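Local coordinates for endo-1,4-b-d-mannanase (Trichoderma reesei, PDB 1QNO), which probably hydrolyses internal beta-1,4-mannosidic linkages of mannans, as an endo-acting family 5 glycoside hydrolase with a TIM-barrel fold, at residues S80-G85 with Q141-K146. Residues are numbered along the deposited sequence; the frame is centred on the assembly and turned at random.
Sequences STINTG and QTQYRK
S80 and I82 meet Q143 and K146 where a small three-stranded sheet, inserted in the TIM barrel after strand 52-54, rests on helix 138-155. The heart of the contact is S80 over Q143: the serine CB sits squarely above one face of the glutamine amide, 3.4 Å from Q143 CD. A small residue suits this spot, since the backbone can come close while S80 OG turns aside to bond S76 N. Q143 has CG anti to the backbone N (chi1 -170°) and a bend at chi2 (54°), which brings the amide beneath the serine. I82 supplies the apolar part, its CD1 lying 4.1 Å from K146 CG and packing against the amide at Q143 NE2 (3.8 Å); further along the helix it packs on Y147 and A150. Q143 NE2 also donates to Q73 OE1 on the neighbouring strand 73-74, so glutamine joins sheet to helix. A leucine here, with no amide, would probably leave Q73 OE1 without this donor and the bridging water with one N-H fewer. K146 reaches back with an extended chain, and no direct hydrogen bond spans the segments: one water donates to S80 O (2.9 Å) and accepts from Q143 NE2 (3.0 Å) and K146 NZ (2.7 Å).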
loop_
_atom_site.group_PDB
_atom_site.type_symbol
_atom_site.label_atom_id
_atom_site.label_comp_id
_atom_site.label_asym_id
_atom_site.label_seq_id
_atom_site.Cartn_x
_atom_site.Cartn_y
_atom_site.Cartn_z
ATOM N N SER A 80 9.519 -9.823 -22.044
ATOM C CA SER A 80 9.701 -9.621 -20.640
ATOM C C SER A 80 9.766 -10.957 -19.892
ATOM O O SER A 80 9.205 -12.003 -20.288
ATOM C CB SER A 80 8.560 -8.756 -20.141
ATOM O OG SER A 80 8.614 -7.496 -20.731
ATOM N N THR A 81 10.435 -10.878 -18.726
ATOM C CA THR A 81 10.580 -12.037 -17.891
ATOM C C THR A 81 10.205 -11.749 -16.419
ATOM O O THR A 81 10.665 -10.723 -15.852
ATOM C CB THR A 81 12.066 -12.455 -17.884
ATOM O OG1 THR A 81 12.614 -12.552 -19.201
ATOM C CG2 THR A 81 12.230 -13.795 -17.169
ATOM N N ILE A 82 9.483 -12.670 -15.875
ATOM C CA ILE A 82 9.054 -12.563 -14.470
ATOM C C ILE A 82 9.960 -13.532 -13.705
ATOM O O ILE A 82 10.010 -14.710 -14.077
ATOM C CB ILE A 82 7.566 -12.881 -14.374
ATOM C CG1 ILE A 82 6.731 -11.780 -15.050
ATOM C CG2 ILE A 82 7.181 -13.018 -12.893
ATOM C CD1 ILE A 82 5.320 -12.221 -15.414
ATOM N N ASN A 83 10.711 -13.072 -12.729
ATOM C CA ASN A 83 11.704 -13.860 -12.015
ATOM C C ASN A 83 11.113 -14.581 -10.850
ATOM O O ASN A 83 10.663 -13.944 -9.866
ATOM C CB ASN A 83 12.825 -12.910 -11.526
ATOM C CG ASN A 83 13.982 -13.703 -10.945
ATOM O OD1 ASN A 83 14.067 -14.909 -11.022
ATOM N ND2 ASN A 83 14.908 -12.972 -10.290
ATOM N N THR A 84 11.029 -15.902 -10.945
ATOM C CA THR A 84 10.488 -16.750 -9.902
ATOM C C THR A 84 11.641 -17.500 -9.209
ATOM O O THR A 84 11.424 -18.392 -8.387
ATOM C CB THR A 84 9.470 -17.807 -10.405
ATOM O OG1 THR A 84 10.199 -18.587 -11.371
ATOM C CG2 THR A 84 8.218 -17.304 -11.121
ATOM N N GLY A 85 12.847 -17.057 -9.428
ATOM C CA GLY A 85 14.061 -17.610 -8.860
ATOM C C GLY A 85 14.223 -17.122 -7.403
ATOM O O GLY A 85 13.375 -16.469 -6.801
ATOM N N GLN A 141 -0.029 -2.844 -20.551
ATOM C CA GLN A 141 -1.097 -3.402 -19.760
ATOM C C GLN A 141 -1.095 -4.936 -19.854
ATOM O O GLN A 141 -1.358 -5.551 -18.838
ATOM C CB GLN A 141 -2.502 -2.859 -20.074
ATOM C CG GLN A 141 -2.592 -1.372 -19.697
ATOM C CD GLN A 141 -2.391 -1.144 -18.193
ATOM O OE1 GLN A 141 -3.023 -1.857 -17.446
ATOM N NE2 GLN A 141 -1.525 -0.197 -17.852
ATOM N N THR A 142 -0.813 -5.408 -21.067
ATOM C CA THR A 142 -0.676 -6.850 -21.217
ATOM C C THR A 142 0.413 -7.406 -20.314
ATOM O O THR A 142 0.075 -8.404 -19.590
ATOM C CB THR A 142 -0.353 -7.200 -22.701
ATOM O OG1 THR A 142 -1.521 -6.872 -23.451
ATOM C CG2 THR A 142 -0.029 -8.669 -22.836
ATOM N N GLN A 143 1.586 -6.794 -20.249
ATOM C CA GLN A 143 2.605 -7.337 -19.346
ATOM C C GLN A 143 2.207 -7.105 -17.891
ATOM O O GLN A 143 2.373 -7.987 -17.044
ATOM C CB GLN A 143 3.974 -6.752 -19.623
ATOM C CG GLN A 143 5.194 -7.367 -18.954
ATOM C CD GLN A 143 5.304 -8.862 -19.191
ATOM O OE1 GLN A 143 4.992 -9.330 -20.292
ATOM N NE2 GLN A 143 5.718 -9.563 -18.157
ATOM N N TYR A 144 1.647 -5.959 -17.553
ATOM C CA TYR A 144 1.206 -5.670 -16.180
ATOM C C TYR A 144 0.216 -6.731 -15.726
ATOM O O TYR A 144 0.431 -7.314 -14.668
ATOM C CB TYR A 144 0.529 -4.303 -16.053
ATOM C CG TYR A 144 -0.202 -3.976 -14.762
ATOM C CD1 TYR A 144 0.478 -3.710 -13.552
ATOM C CD2 TYR A 144 -1.594 -3.895 -14.770
ATOM C CE1 TYR A 144 -0.238 -3.401 -12.397
ATOM C CE2 TYR A 144 -2.296 -3.571 -13.596
ATOM C CZ TYR A 144 -1.617 -3.333 -12.428
ATOM O OH TYR A 144 -2.358 -3.033 -11.317
ATOM N N ARG A 145 -0.743 -7.117 -16.602
ATOM C CA ARG A 145 -1.724 -8.111 -16.185
ATOM C C ARG A 145 -1.081 -9.486 -16.018
ATOM O O ARG A 145 -1.490 -10.247 -15.162
ATOM C CB ARG A 145 -2.921 -8.239 -17.137
ATOM C CG ARG A 145 -3.821 -7.006 -17.148
ATOM C CD ARG A 145 -5.094 -7.259 -18.006
ATOM N NE ARG A 145 -5.987 -6.183 -17.697
ATOM C CZ ARG A 145 -7.303 -6.061 -17.568
ATOM N NH1 ARG A 145 -8.112 -7.124 -17.731
ATOM N NH2 ARG A 145 -7.786 -4.848 -17.266
ATOM N N LYS A 146 -0.071 -9.793 -16.844
ATOM C CA LYS A 146 0.656 -11.060 -16.705
ATOM C C LYS A 146 1.408 -11.085 -15.377
ATOM O O LYS A 146 1.509 -12.119 -14.744
ATOM C CB LYS A 146 1.578 -11.179 -17.900
ATOM C CG LYS A 146 2.249 -12.504 -18.144
ATOM C CD LYS A 146 3.005 -12.482 -19.494
ATOM C CE LYS A 146 4.067 -13.572 -19.556
ATOM N NZ LYS A 146 5.072 -13.400 -20.684
HETATM O O HOH W 1 6.739 -12.293 -18.812
#